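CurJ (Moorea producens 3L, PDB 5TZ6) probably catalyses, through the dehydratase domain of a modular polyketide synthase, a vinylogous dehydration in curacin biosynthesis. Local coordinates at residues K7-I12 with T209-H214. The protein carries 1 engineered substitution. Sequence-based numbering, arbitrary orientation.
Sequences KLHPLI and TKYQLH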
ATOM      1  N   LYS A   7     -10.691  -0.503  -6.952  1.00139.93           N
ATOM      2  CA  LYS A   7     -10.601   0.820  -6.346  1.00128.44           C
ATOM      3  C   LYS A   7     -11.373   0.788  -5.035  1.00120.53           C
ATOM      4  O   LYS A   7     -12.585   0.551  -5.038  1.00118.96           O
ATOM      5  CB  LYS A   7     -11.186   1.883  -7.284  1.00125.83           C
ATOM      6  CG  LYS A   7     -10.606   3.286  -7.175  1.00113.36           C
ATOM      7  CD  LYS A   7     -11.166   4.148  -8.307  1.00115.58           C
ATOM      8  CE  LYS A   7     -10.635   5.571  -8.292  1.00112.53           C
ATOM      9  NZ  LYS A   7     -11.150   6.349  -9.457  1.00111.03           N
ATOM     10  N   LEU A   8     -10.678   1.022  -3.920  1.00108.20           N
ATOM     11  CA  LEU A   8     -11.344   0.941  -2.623  1.00103.86           C
ATOM     12  C   LEU A   8     -12.397   2.031  -2.475  1.00 99.88           C
ATOM     13  O   LEU A   8     -13.450   1.805  -1.865  1.00102.14           O
ATOM     14  CB  LEU A   8     -10.318   1.035  -1.492  1.00 91.68           C
ATOM     15  CG  LEU A   8      -9.161   0.032  -1.527  1.00 85.09           C
ATOM     16  CD1 LEU A   8      -8.198   0.267  -0.370  1.00 81.85           C
ATOM     17  CD2 LEU A   8      -9.682  -1.401  -1.515  1.00 78.03           C
ATOM     18  N   HIS A   9     -12.139   3.209  -3.043  1.00 92.44           N
ATOM     19  CA  HIS A   9     -12.997   4.375  -2.928  1.00 90.54           C
ATOM     20  C   HIS A   9     -12.571   5.296  -4.055  1.00 92.74           C
ATOM     21  O   HIS A   9     -11.364   5.411  -4.307  1.00 97.15           O
ATOM     22  CB  HIS A   9     -12.828   5.053  -1.561  1.00 84.12           C
ATOM     23  CG  HIS A   9     -13.876   6.078  -1.246  1.00 85.07           C
ATOM     24  ND1 HIS A   9     -13.935   7.306  -1.872  1.00 74.00           N
ATOM     25  CD2 HIS A   9     -14.894   6.064  -0.353  1.00 87.74           C
ATOM     26  CE1 HIS A   9     -14.950   7.999  -1.384  1.00 68.35           C
ATOM     27  NE2 HIS A   9     -15.548   7.267  -0.462  1.00 85.45           N
ATOM     28  N   PRO A  10     -13.500   5.954  -4.754  1.00 92.15           N
ATOM     29  CA  PRO A  10     -13.097   6.774  -5.911  1.00 90.55           C
ATOM     30  C   PRO A  10     -11.945   7.722  -5.599  1.00 79.82           C
ATOM     31  O   PRO A  10     -11.230   8.160  -6.505  1.00 81.82           O
ATOM     32  CB  PRO A  10     -14.383   7.537  -6.278  1.00 87.72           C
ATOM     33  CG  PRO A  10     -15.378   7.250  -5.166  1.00 91.93           C
ATOM     34  CD  PRO A  10     -14.959   5.947  -4.555  1.00 90.09           C
ATOM     35  N   LEU A  11     -11.741   8.026  -4.317  1.00 70.92           N
ATOM     36  CA  LEU A  11     -10.677   8.918  -3.881  1.00 75.79           C
ATOM     37  C   LEU A  11      -9.464   8.184  -3.324  1.00 79.43           C
ATOM     38  O   LEU A  11      -8.471   8.833  -2.985  1.00 85.25           O
ATOM     39  CB  LEU A  11     -11.208   9.877  -2.814  1.00 69.16           C
ATOM     40  CG  LEU A  11     -12.226  10.916  -3.267  1.00 72.17           C
ATOM     41  CD1 LEU A  11     -12.695  11.732  -2.076  1.00 74.81           C
ATOM     42  CD2 LEU A  11     -11.634  11.813  -4.349  1.00 72.62           C
ATOM     43  N   ILE A  12      -9.512   6.858  -3.216  1.00 69.82           N
ATOM     44  CA  ILE A  12      -8.475   6.103  -2.519  1.00 67.99           C
ATOM     45  C   ILE A  12      -8.150   4.864  -3.340  1.00 66.89           C
ATOM     46  O   ILE A  12      -9.012   3.999  -3.530  1.00 65.42           O
ATOM     47  CB  ILE A  12      -8.904   5.707  -1.096  1.00 65.10           C
ATOM     48  CG1 ILE A  12      -9.003   6.952  -0.216  1.00 63.96           C
ATOM     49  CG2 ILE A  12      -7.932   4.696  -0.503  1.00 61.15           C
ATOM     50  CD1 ILE A  12      -9.540   6.677   1.167  1.00 67.00           C
ATOM     51  N   THR A 209     -22.713   8.568  -5.395  1.00106.05           N
ATOM     52  CA  THR A 209     -23.192   7.463  -4.574  1.00106.45           C
ATOM     53  C   THR A 209     -22.054   6.775  -3.836  1.00114.02           C
ATOM     54  O   THR A 209     -22.247   6.306  -2.708  1.00120.72           O
ATOM     55  CB  THR A 209     -23.947   6.453  -5.437  1.00104.17           C
ATOM     56  OG1 THR A 209     -25.347   6.522  -5.135  1.00100.13           O
ATOM     57  CG2 THR A 209     -23.436   5.038  -5.188  1.00105.52           C
ATOM     58  N   LYS A 210     -20.870   6.704  -4.447  1.00123.79           N
ATOM     59  CA  LYS A 210     -19.732   6.068  -3.798  1.00119.49           C
ATOM     60  C   LYS A 210     -19.035   6.987  -2.806  1.00108.92           C
ATOM     61  O   LYS A 210     -18.295   6.500  -1.945  1.00110.48           O
ATOM     62  CB  LYS A 210     -18.724   5.593  -4.850  1.00122.44           C
ATOM     63  CG  LYS A 210     -18.669   4.082  -5.045  1.00127.90           C
ATOM     64  CD  LYS A 210     -19.880   3.567  -5.803  1.00132.97           C
ATOM     65  CE  LYS A 210     -19.674   2.129  -6.256  1.00139.29           C
ATOM     66  NZ  LYS A 210     -19.275   1.234  -5.134  1.00136.74           N
ATOM     67  N   TYR A 211     -19.262   8.294  -2.901  1.00 99.66           N
ATOM     68  CA  TYR A 211     -18.672   9.244  -1.972  1.00 82.77           C
ATOM     69  C   TYR A 211     -19.524   9.373  -0.716  1.00 76.49           C
ATOM     70  O   TYR A 211     -20.755   9.324  -0.777  1.00 75.42           O
ATOM     71  CB  TYR A 211     -18.541  10.623  -2.620  1.00 73.56           C
ATOM     72  CG  TYR A 211     -17.504  10.754  -3.716  1.00 72.94           C
ATOM     73  CD1 TYR A 211     -17.820  10.456  -5.034  1.00 74.98           C
ATOM     74  CD2 TYR A 211     -16.224  11.220  -3.439  1.00 69.20           C
ATOM     75  CE1 TYR A 211     -16.880  10.597  -6.045  1.00 80.09           C
ATOM     76  CE2 TYR A 211     -15.277  11.360  -4.446  1.00 70.56           C
ATOM     77  CZ  TYR A 211     -15.612  11.048  -5.746  1.00 80.23           C
ATOM     78  OH  TYR A 211     -14.680  11.186  -6.752  1.00 86.92           O
ATOM     79  N   GLN A 212     -18.861   9.548   0.428  1.00 65.06           N
ATOM     80  CA  GLN A 212     -19.568  10.031   1.609  1.00 65.85           C
ATOM     81  C   GLN A 212     -20.072  11.454   1.381  1.00 69.05           C
ATOM     82  O   GLN A 212     -21.278  11.720   1.442  1.00 73.09           O
ATOM     83  CB  GLN A 212     -18.664   9.966   2.845  1.00 60.49           C
ATOM     84  CG  GLN A 212     -18.457   8.571   3.423  1.00 70.51           C
ATOM     85  CD  GLN A 212     -17.823   7.609   2.441  1.00 75.08           C
ATOM     86  OE1 GLN A 212     -16.749   7.873   1.905  1.00 69.31           O
ATOM     87  NE2 GLN A 212     -18.483   6.480   2.205  1.00 79.81           N
ATOM     88  N   LEU A 213     -19.150  12.382   1.131  1.00 59.09           N
ATOM     89  CA  LEU A 213     -19.468  13.744   0.719  1.00 55.94           C
ATOM     90  C   LEU A 213     -18.513  14.128  -0.396  1.00 57.71           C
ATOM     91  O   LEU A 213     -17.298  14.169  -0.184  1.00 55.60           O
ATOM     92  CB  LEU A 213     -19.353  14.742   1.874  1.00 54.41           C
ATOM     93  CG  LEU A 213     -20.422  14.737   2.959  1.00 64.39           C
ATOM     94  CD1 LEU A 213     -20.190  15.901   3.902  1.00 62.53           C
ATOM     95  CD2 LEU A 213     -21.811  14.811   2.341  1.00 60.86           C
ATOM     96  N   HIS A 214     -19.061  14.396  -1.574  1.00 61.97           N
ATOM     97  CA  HIS A 214     -18.234  14.743  -2.715  1.00 43.28           C
ATOM     98  C   HIS A 214     -17.374  15.961  -2.385  1.00 47.67           C
ATOM     99  O   HIS A 214     -17.843  16.894  -1.720  1.00 48.35           O
ATOM    100  CB  HIS A 214     -19.107  15.030  -3.936  1.00 45.82           C
ATOM    101  CG  HIS A 214     -18.375  14.933  -5.239  1.00 55.64           C
ATOM    102  ND1 HIS A 214     -17.596  15.958  -5.731  1.00 55.29           N
ATOM    103  CD2 HIS A 214     -18.309  13.936  -6.155  1.00 57.73           C
ATOM    104  CE1 HIS A 214     -17.077  15.595  -6.892  1.00 55.21           C
ATOM    105  NE2 HIS A 214     -17.496  14.373  -7.173  1.00 57.92           N
TER
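A chi1 of -168° swings the imidazole of His9 away from its backbone N and out toward 209-214, and with CG of Tyr211 anti to its carbonyl carbon, the imidazole and phenol rings reach across to each other in an offset edge-to-face pair. Their planes stand at 85°, the edge of His9 directed at the face of Tyr211. The ring centroids lie 5.7 Å apart. The contact ties the two hotdog halves of the dehydratase double-hotdog fold: His9 opens a type I beta turn ahead of strand 14-16, while the loop 209-214 leads into helix 215-223, with His214 as its N-cap. Pro10 lays CG over one face of Tyr211 in a CH-pi contact, 3.9 Å from the centroid, while His214 CD2 covers the opposite face toward the rim. Leu11 crosses the phenol at about a right angle, its CD2 meeting the ring edge. Replacing Tyr211 with an alanine would probably open a gap between Pro10, Leu11 and His214 and leave the His9 ring without its aromatic partner. Beyond the rings, the CB of Lys210 packs against Pro10 CG at 3.7 Å, and Ser56 and Ala60 of helix 51-65 touch Leu11 and His9, respectively. The one hydrogen bond between the segments runs from His9 NE2 to Gln212 OE1, 2.7 Å long but bent to 137° at the hydrogen, the oxygen lying somewhat out of the imidazole plane.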